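Local coordinates for protein ASCH domain (Vibrio cholerae TMA 21, PDB 3S9X) that is of unknown function but carries an ASCH domain of the PUA clan and probably binds RNA or a related nucleic-acid ligand, at residues 31-37 against 78-84; 48-52 against 90-94. One frame throughout, in Å; residues are numbered along the deposited sequence. Where two conformers were deposited one is given.

Interaction 1. Residues 31-37 against 78-84; sequences SFSADYF and HLQVVTN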
ATOM      1  N   SER A  31      12.853  -1.015   7.483  1.00  9.62           N
ATOM      2  CA  SER A  31      11.381  -0.845   7.650  1.00 10.44           C
ATOM      3  C   SER A  31      10.650  -1.868   6.813  1.00  9.50           C
ATOM      4  O   SER A  31      10.860  -1.977   5.635  1.00  9.32           O
ATOM      5  CB  SER A  31      10.977   0.586   7.332  1.00 10.91           C
ATOM      6  OG  SER A  31       9.619   0.823   7.516  1.00 12.14           O
ATOM      7  N   PHE A  32       9.850  -2.665   7.503  1.00  9.50           N
ATOM      8  CA  PHE A  32       9.248  -3.872   6.922  1.00  8.17           C
ATOM      9  C   PHE A  32       7.825  -4.057   7.425  1.00  8.46           C
ATOM     10  O   PHE A  32       7.501  -3.748   8.561  1.00 10.16           O
ATOM     11  CB  PHE A  32      10.045  -5.162   7.352  1.00  9.40           C
ATOM     12  CG  PHE A  32      11.488  -5.093   7.124  1.00  9.34           C
ATOM     13  CD1 PHE A  32      12.035  -5.554   5.923  1.00  9.95           C
ATOM     14  CD2 PHE A  32      12.350  -4.524   8.055  1.00  9.88           C
ATOM     15  CE1 PHE A  32      13.381  -5.550   5.732  1.00 11.13           C
ATOM     16  CE2 PHE A  32      13.669  -4.458   7.848  1.00 11.78           C
ATOM     17  CZ  PHE A  32      14.237  -5.014   6.693  1.00 11.49           C
ATOM     18  N   SER A  33       6.972  -4.601   6.553  1.00  7.94           N
ATOM     19  CA  SER A  33       5.634  -5.032   6.972  1.00  8.38           C
ATOM     20  C   SER A  33       5.140  -6.185   6.049  1.00  7.88           C
ATOM     21  O   SER A  33       5.796  -6.496   5.039  1.00  7.74           O
ATOM     22  CB  SER A  33       4.678  -3.878   6.834  1.00  9.72           C
ATOM     23  OG  SER A  33       4.440  -3.494   5.502  1.00  9.98           O
ATOM     24  N   ALA A  34       4.015  -6.767   6.443  1.00  8.10           N
ATOM     25  CA  ALA A  34       3.353  -7.817   5.666  1.00  8.44           C
ATOM     26  C   ALA A  34       1.862  -7.602   5.790  1.00  8.41           C
ATOM     27  O   ALA A  34       1.338  -7.506   6.875  1.00 11.15           O
ATOM     28  CB  ALA A  34       3.747  -9.262   6.158  1.00  9.62           C
ATOM     29  N   ASP A  35       1.166  -7.440   4.670  1.00  8.47           N
ATOM     30  CA  ASP A  35      -0.279  -7.158   4.711  0.50  9.80           C
ATOM     31  C   ASP A  35      -0.838  -7.365   3.291  1.00  8.02           C
ATOM     32  O   ASP A  35      -0.109  -7.377   2.304  1.00  8.66           O
ATOM     33  CB  ASP A  35      -0.458  -5.666   5.081  0.50 10.17           C
ATOM     34  CG  ASP A  35      -1.415  -5.379   6.248  0.50 18.36           C
ATOM     35  OD1 ASP A  35      -2.206  -4.397   6.101  0.50 26.25           O
ATOM     36  OD2 ASP A  35      -1.349  -5.980   7.324  0.50 20.80           O
ATOM     37  N   TYR A  36      -2.154  -7.482   3.227  1.00  8.44           N
ATOM     38  CA  TYR A  36      -2.901  -7.378   2.024  1.00  8.15           C
ATOM     39  C   TYR A  36      -3.368  -5.957   1.812  1.00  9.30           C
ATOM     40  O   TYR A  36      -3.391  -5.155   2.743  1.00  9.82           O
ATOM     41  CB  TYR A  36      -4.059  -8.411   1.949  1.00  8.89           C
ATOM     42  CG  TYR A  36      -5.089  -8.320   3.047  1.00  8.12           C
ATOM     43  CD1 TYR A  36      -6.094  -7.347   3.009  1.00  9.41           C
ATOM     44  CD2 TYR A  36      -5.057  -9.183   4.111  1.00 11.27           C
ATOM     45  CE1 TYR A  36      -7.000  -7.235   4.031  1.00 11.02           C
ATOM     46  CE2 TYR A  36      -6.037  -9.156   5.106  1.00 14.01           C
ATOM     47  CZ  TYR A  36      -7.014  -8.167   5.038  1.00 12.55           C
ATOM     48  OH  TYR A  36      -7.971  -8.093   6.036  1.00 15.54           O
ATOM     49  N   PHE A  37      -3.759  -5.640   0.571  1.00 10.30           N
ATOM     50  CA  PHE A  37      -4.363  -4.380   0.224  1.00 10.05           C
ATOM     51  C   PHE A  37      -5.883  -4.567   0.237  1.00 11.25           C
ATOM     52  O   PHE A  37      -6.406  -5.690   0.074  1.00 11.29           O
ATOM     53  CB  PHE A  37      -3.950  -3.980  -1.198  1.00 10.45           C
ATOM     54  CG  PHE A  37      -2.562  -3.343  -1.281  1.00 10.26           C
ATOM     55  CD1 PHE A  37      -2.445  -2.002  -1.491  1.00 13.22           C
ATOM     56  CD2 PHE A  37      -1.427  -4.060  -1.052  1.00 11.28           C
ATOM     57  CE1 PHE A  37      -1.180  -1.408  -1.570  1.00 13.91           C
ATOM     58  CE2 PHE A  37      -0.157  -3.385  -1.089  1.00 11.78           C
ATOM     59  CZ  PHE A  37      -0.082  -2.093  -1.313  1.00 10.93           C
ATOM     60  N   HIS A  78      10.833   1.428   2.509  1.00  9.05           N
ATOM     61  CA  HIS A  78      10.078   0.391   3.172  1.00  8.25           C
ATOM     62  C   HIS A  78       9.827  -0.816   2.241  1.00  7.44           C
ATOM     63  O   HIS A  78       9.440  -0.607   1.096  1.00  8.97           O
ATOM     64  CB  HIS A  78       8.729   0.992   3.628  1.00  9.69           C
ATOM     65  CG  HIS A  78       7.857   0.012   4.336  1.00  9.26           C
ATOM     66  ND1 HIS A  78       7.943  -0.231   5.696  1.00 10.05           N
ATOM     67  CD2 HIS A  78       6.797  -0.717   3.905  1.00  8.48           C
ATOM     68  CE1 HIS A  78       7.013  -1.104   6.040  1.00  8.94           C
ATOM     69  NE2 HIS A  78       6.289  -1.405   4.975  1.00  9.71           N
ATOM     70  N   LEU A  79       9.901  -2.014   2.805  1.00  8.05           N
ATOM     71  CA  LEU A  79       9.494  -3.214   2.118  1.00  7.93           C
ATOM     72  C   LEU A  79       8.215  -3.785   2.753  1.00  7.78           C
ATOM     73  O   LEU A  79       8.121  -3.969   3.941  1.00  9.55           O
ATOM     74  CB  LEU A  79      10.566  -4.311   2.255  1.00  7.29           C
ATOM     75  CG  LEU A  79      11.882  -4.039   1.553  1.00  9.55           C
ATOM     76  CD1 LEU A  79      12.897  -5.153   1.881  1.00 10.54           C
ATOM     77  CD2 LEU A  79      11.662  -3.969   0.040  1.00 10.35           C
ATOM     78  N   GLN A  80       7.258  -4.065   1.878  1.00  7.68           N
ATOM     79  CA  GLN A  80       6.026  -4.728   2.272  1.00  7.41           C
ATOM     80  C   GLN A  80       5.949  -6.076   1.517  1.00  7.12           C
ATOM     81  O   GLN A  80       5.973  -6.103   0.268  1.00  7.97           O
ATOM     82  CB  GLN A  80       4.770  -3.915   2.008  1.00  8.06           C
ATOM     83  CG  GLN A  80       3.502  -4.625   2.302  1.00  7.78           C
ATOM     84  CD  GLN A  80       2.238  -3.869   2.060  1.00  8.57           C
ATOM     85  OE1 GLN A  80       2.264  -2.628   1.968  1.00 11.65           O
ATOM     86  NE2 GLN A  80       1.096  -4.601   1.971  1.00 10.10           N
ATOM     87  N   VAL A  81       5.753  -7.147   2.285  1.00  6.75           N
ATOM     88  CA  VAL A  81       5.329  -8.386   1.735  1.00  8.19           C
ATOM     89  C   VAL A  81       3.838  -8.227   1.462  1.00  6.71           C
ATOM     90  O   VAL A  81       3.036  -8.094   2.407  1.00  8.28           O
ATOM     91  CB  VAL A  81       5.624  -9.630   2.629  1.00  8.74           C
ATOM     92  CG1 VAL A  81       5.098 -10.871   1.940  1.00 10.55           C
ATOM     93  CG2 VAL A  81       7.120  -9.676   3.004  1.00 10.59           C
ATOM     94  N   VAL A  82       3.481  -8.269   0.195  1.00  7.33           N
ATOM     95  CA  VAL A  82       2.069  -8.171  -0.282  1.00  6.50           C
ATOM     96  C   VAL A  82       1.499  -9.557  -0.271  1.00  6.95           C
ATOM     97  O   VAL A  82       1.949 -10.416  -1.020  1.00  8.02           O
ATOM     98  CB  VAL A  82       1.989  -7.509  -1.661  1.00  7.82           C
ATOM     99  CG1 VAL A  82       0.516  -7.441  -2.142  1.00 10.27           C
ATOM    100  CG2 VAL A  82       2.719  -6.158  -1.675  1.00  8.84           C
ATOM    101  N   THR A  83       0.544  -9.802   0.616  1.00  8.30           N
ATOM    102  CA  THR A  83      -0.129 -11.089   0.659  1.00  8.10           C
ATOM    103  C   THR A  83      -1.505 -10.988  -0.011  1.00  8.45           C
ATOM    104  O   THR A  83      -2.029  -9.874  -0.251  1.00  8.17           O
ATOM    105  CB  THR A  83      -0.318 -11.579   2.084  1.00  9.10           C
ATOM    106  OG1 THR A  83      -1.349 -10.874   2.738  1.00 10.42           O
ATOM    107  CG2 THR A  83       0.984 -11.473   2.935  1.00 10.00           C
ATOM    108  N   ASN A  84      -2.072 -12.142  -0.301  1.00  7.88           N
ATOM    109  CA  ASN A  84      -3.459 -12.193  -0.607  1.00  8.15           C
ATOM    110  C   ASN A  84      -4.290 -12.160   0.658  1.00  7.62           C
ATOM    111  O   ASN A  84      -3.792 -11.978   1.760  1.00  7.91           O
ATOM    112  CB  ASN A  84      -3.772 -13.367  -1.555  1.00  8.65           C
ATOM    113  CG  ASN A  84      -3.685 -14.731  -0.900  1.00  8.50           C
ATOM    114  OD1 ASN A  84      -3.547 -14.839   0.333  1.00  9.17           O
ATOM    115  ND2 ASN A  84      -3.712 -15.763  -1.749  1.00  9.39           N
TER
HETATM  116  O   HOH W   1      -1.438  -3.086   2.527  1.00 15.76           O
HETATM  117  O   HOH W   2      -3.430  -7.686  -1.428  1.00 10.73           O

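Interaction 2. Residues 48-52 against 90-94; sequences ADLIL and ICIIE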
ATOM      1  N   ALA A  48      -3.430  -7.740  -5.166  1.00  8.65           N
ATOM      2  CA  ALA A  48      -2.122  -8.393  -5.051  1.00  7.35           C
ATOM      3  C   ALA A  48      -1.625  -8.757  -6.451  1.00  7.47           C
ATOM      4  O   ALA A  48      -0.443  -8.640  -6.759  1.00  8.83           O
ATOM      5  CB  ALA A  48      -2.219  -9.593  -4.172  1.00  9.22           C
ATOM      6  N   ASP A  49      -2.526  -9.272  -7.307  1.00  8.18           N
ATOM      7  CA  ASP A  49      -2.150  -9.670  -8.636  1.00  8.89           C
ATOM      8  C   ASP A  49      -1.828  -8.485  -9.544  1.00  8.17           C
ATOM      9  O   ASP A  49      -0.904  -8.569 -10.346  1.00  8.79           O
ATOM     10  CB  ASP A  49      -3.284 -10.521  -9.283  1.00  9.82           C
ATOM     11  CG  ASP A  49      -2.803 -11.269 -10.457  1.00 10.63           C
ATOM     12  OD1 ASP A  49      -1.931 -12.124 -10.305  1.00 15.81           O
ATOM     13  OD2 ASP A  49      -3.311 -10.976 -11.542  1.00 14.83           O
ATOM     14  N   LEU A  50      -2.564  -7.394  -9.435  1.00  8.60           N
ATOM     15  CA  LEU A  50      -2.236  -6.181 -10.172  1.00  8.41           C
ATOM     16  C   LEU A  50      -0.877  -5.698  -9.782  1.00  8.02           C
ATOM     17  O   LEU A  50      -0.094  -5.212 -10.624  1.00  9.66           O
ATOM     18  CB  LEU A  50      -3.274  -5.079  -9.889  1.00  8.40           C
ATOM     19  CG  LEU A  50      -4.632  -5.212 -10.517  1.00  9.23           C
ATOM     20  CD1 LEU A  50      -5.549  -4.171  -9.900  1.00 10.12           C
ATOM     21  CD2 LEU A  50      -4.603  -5.108 -12.072  1.00 11.27           C
ATOM     22  N   ILE A  51      -0.560  -5.750  -8.468  1.00  8.27           N
ATOM     23  CA  ILE A  51       0.763  -5.272  -8.029  1.00  8.38           C
ATOM     24  C   ILE A  51       1.856  -6.189  -8.600  1.00  7.66           C
ATOM     25  O   ILE A  51       2.837  -5.743  -9.178  1.00  8.20           O
ATOM     26  CB  ILE A  51       0.893  -5.204  -6.504  1.00  8.23           C
ATOM     27  CG1 ILE A  51      -0.088  -4.139  -5.954  1.00  7.32           C
ATOM     28  CG2 ILE A  51       2.303  -4.966  -6.024  1.00  8.79           C
ATOM     29  CD1 ILE A  51      -0.316  -4.113  -4.465  1.00 10.01           C
ATOM     30  N   LEU A  52       1.656  -7.495  -8.460  1.00  8.53           N
ATOM     31  CA  LEU A  52       2.556  -8.525  -8.996  1.00  9.58           C
ATOM     32  C   LEU A  52       2.957  -8.201 -10.423  1.00  9.94           C
ATOM     33  O   LEU A  52       4.117  -8.297 -10.826  1.00 11.44           O
ATOM     34  CB  LEU A  52       1.956  -9.931  -8.849  1.00  9.94           C
ATOM     35  CG  LEU A  52       2.695 -11.109  -9.495  1.00  9.40           C
ATOM     36  CD1 LEU A  52       4.034 -11.355  -8.747  1.00 10.16           C
ATOM     37  CD2 LEU A  52       1.804 -12.347  -9.461  1.00 11.27           C
ATOM     38  N   ILE A  90       2.475 -12.952  -2.093  1.00  7.34           N
ATOM     39  CA  ILE A  90       2.371 -12.917  -3.564  1.00  8.13           C
ATOM     40  C   ILE A  90       3.620 -12.179  -4.139  1.00  7.13           C
ATOM     41  O   ILE A  90       4.221 -12.629  -5.107  1.00  8.85           O
ATOM     42  CB  ILE A  90       1.101 -12.178  -3.966  1.00  8.66           C
ATOM     43  CG1 ILE A  90      -0.183 -12.928  -3.445  1.00  9.11           C
ATOM     44  CG2 ILE A  90       1.090 -11.949  -5.504  1.00  9.92           C
ATOM     45  CD1 ILE A  90      -0.268 -14.366  -3.839  1.00 11.37           C
ATOM     46  N   CYS A  91       4.011 -11.060  -3.548  1.00  7.17           N
ATOM     47  CA  CYS A  91       5.176 -10.316  -4.022  1.00  7.77           C
ATOM     48  C   CYS A  91       5.663  -9.417  -2.867  1.00  6.72           C
ATOM     49  O   CYS A  91       5.059  -9.344  -1.838  1.00  7.38           O
ATOM     50  CB  CYS A  91       4.886  -9.563  -5.301  1.00  6.86           C
ATOM     51  SG  CYS A  91       3.677  -8.257  -5.142  1.00  9.32           S
ATOM     52  N   ILE A  92       6.807  -8.776  -3.116  1.00  7.12           N
ATOM     53  CA  ILE A  92       7.340  -7.817  -2.181  1.00  6.64           C
ATOM     54  C   ILE A  92       7.484  -6.473  -2.945  1.00  6.37           C
ATOM     55  O   ILE A  92       8.065  -6.474  -4.042  1.00  7.96           O
ATOM     56  CB  ILE A  92       8.701  -8.227  -1.546  1.00  8.05           C
ATOM     57  CG1 ILE A  92       8.572  -9.614  -0.943  1.00  8.14           C
ATOM     58  CG2 ILE A  92       9.175  -7.200  -0.511  1.00  8.97           C
ATOM     59  CD1 ILE A  92       9.820 -10.174  -0.276  1.00  9.27           C
ATOM     60  N   ILE A  93       7.041  -5.393  -2.315  1.00  7.04           N
ATOM     61  CA  ILE A  93       7.155  -4.077  -2.856  1.00  7.69           C
ATOM     62  C   ILE A  93       8.061  -3.206  -2.031  1.00  7.54           C
ATOM     63  O   ILE A  93       8.186  -3.437  -0.815  1.00  8.57           O
ATOM     64  CB  ILE A  93       5.816  -3.414  -3.092  1.00  7.41           C
ATOM     65  CG1 ILE A  93       5.030  -3.213  -1.792  1.00  8.36           C
ATOM     66  CG2 ILE A  93       4.982  -4.122  -4.162  1.00  8.23           C
ATOM     67  CD1 ILE A  93       3.729  -2.456  -1.850  1.00 10.12           C
ATOM     68  N   GLU A  94       8.704  -2.214  -2.681  1.00  7.65           N
ATOM     69  CA  GLU A  94       9.587  -1.243  -2.020  1.00  8.15           C
ATOM     70  C   GLU A  94       8.979   0.128  -2.345  1.00  7.98           C
ATOM     71  O   GLU A  94       8.711   0.474  -3.512  1.00  9.12           O
ATOM     72  CB  GLU A  94      11.021  -1.283  -2.598  1.00  8.74           C
ATOM     73  CG  GLU A  94      11.946  -0.326  -1.879  1.00  8.98           C
ATOM     74  CD  GLU A  94      13.362  -0.479  -2.304  1.00 12.60           C
ATOM     75  OE1 GLU A  94      13.821  -1.590  -2.631  1.00 13.86           O
ATOM     76  OE2 GLU A  94      14.087   0.548  -2.170  1.00 17.98           O
TER

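Interaction 1. Residues 31-37 against 78-84
H78 is hydrogen-bonded to S31 and S33 through both nitrogens of its imidazole, ND1 lying 2.7 Å from S31 OG and NE2 2.8 Å from S33 OG, at the start of a parallel strand pair at one margin of the mixed ASCH-domain sheet. With CG anti to the backbone N (chi1 -180°), the H78 ring reaches over to the 31-33 end and sits between the two hydroxyls, S31 OG in the ring plane and S33 OG near it, both at the edge. Gripped at both nitrogens, the ring is held against rotation.

Beyond it, S33 and D35 each give their N-H and their carbonyl to strand 79-83, as in V81 N to S33 O at 2.8 Å. The pairing ends in a fork: T83 N and Q80 NE2, each 3.0 Å from D35 O, approach from opposite faces of its carbonyl plane, neither on a lone pair. The extended Q80 chain keeps this acceptor in its amide plane, and a water links Q80 NE2 to Y36 O. A second water bridges F37 N and T83 O where the strands part.

Q80 NE2 also meets F37 CE2 at 3.5 Å, the amide displaced to that side of the ring with its plane 7° from the ring's, while the ring edge meets V82 CG2. On the other face, S10 and L14 of helix 8-19 pack on F32, A34 and V81; F32 and L79 run side by side, and A34 CB rests 4.0 Å from V81 CB. T83 OG1 donates to N84 O, 2.9 Å away, on a lone pair in the carbonyl plane.

Interaction 2. Residues 48-52 against 90-94
Helix-on-sheet packing in the hydrophobic core joins the last turn of helix 41-52 to the start of strand 89-102, where I90 and C91 both face V82 of the adjacent strand in a classic beta bulge. The bulge brings two consecutive residues, I90 and C91, to bear on the helix. Helix and strand segments cross at 61°, their axes 8.0 Å apart at closest approach, and the contact is made by apolar side chains without a hydrogen bond between them.

I51 sits at the middle of the contact. Its CG2 branch, anti to the backbone N, touches C91 SG at 3.7 Å and presses on I93 CG2 at 3.4 Å, tighter than usual for two methyl carbons; the two isoleucine side chains cross at about a right angle. L52 reaches across I90 in a similar crossed manner, its CB 4.0 Å from I90 CG2, while its CD1 branch lies against C91 CB. A48 CB meets I90 CG1 at 4.0 Å.

Around this core, I51 is also touched by V156 of strand 148-158 and by F37, which follows strand 32-35; V82 and Q80 of strand 79-83 lie beside I93, and I92 points away from helix 41-52 to pack on F13 and Y17 of helix 8-19.

In the fold
Interactions 1 and 2 illustrate how a sheet gains an edge strand and a covering helix. Their centres lie 9 Å apart, and they meet at V82, whose N and O probably bond to C91 O and I90 N, each 2.8 Å away, and through F37 against I51. Along the chain the segments alternate: strand 32-35 precedes helix 41-52, and strand 79-83 precedes 89-102. In the sheet 32-35 is outermost, 79-83 comes next and 89-102 follows antiparallel, so interaction 1 closes an edge while interaction 2 lays helix 41-52 further in. Helix 8-19 packs on the face bearing F32, A34 and V81, helix 41-52 on the opposite one; all four segments belong to the ASCH domain.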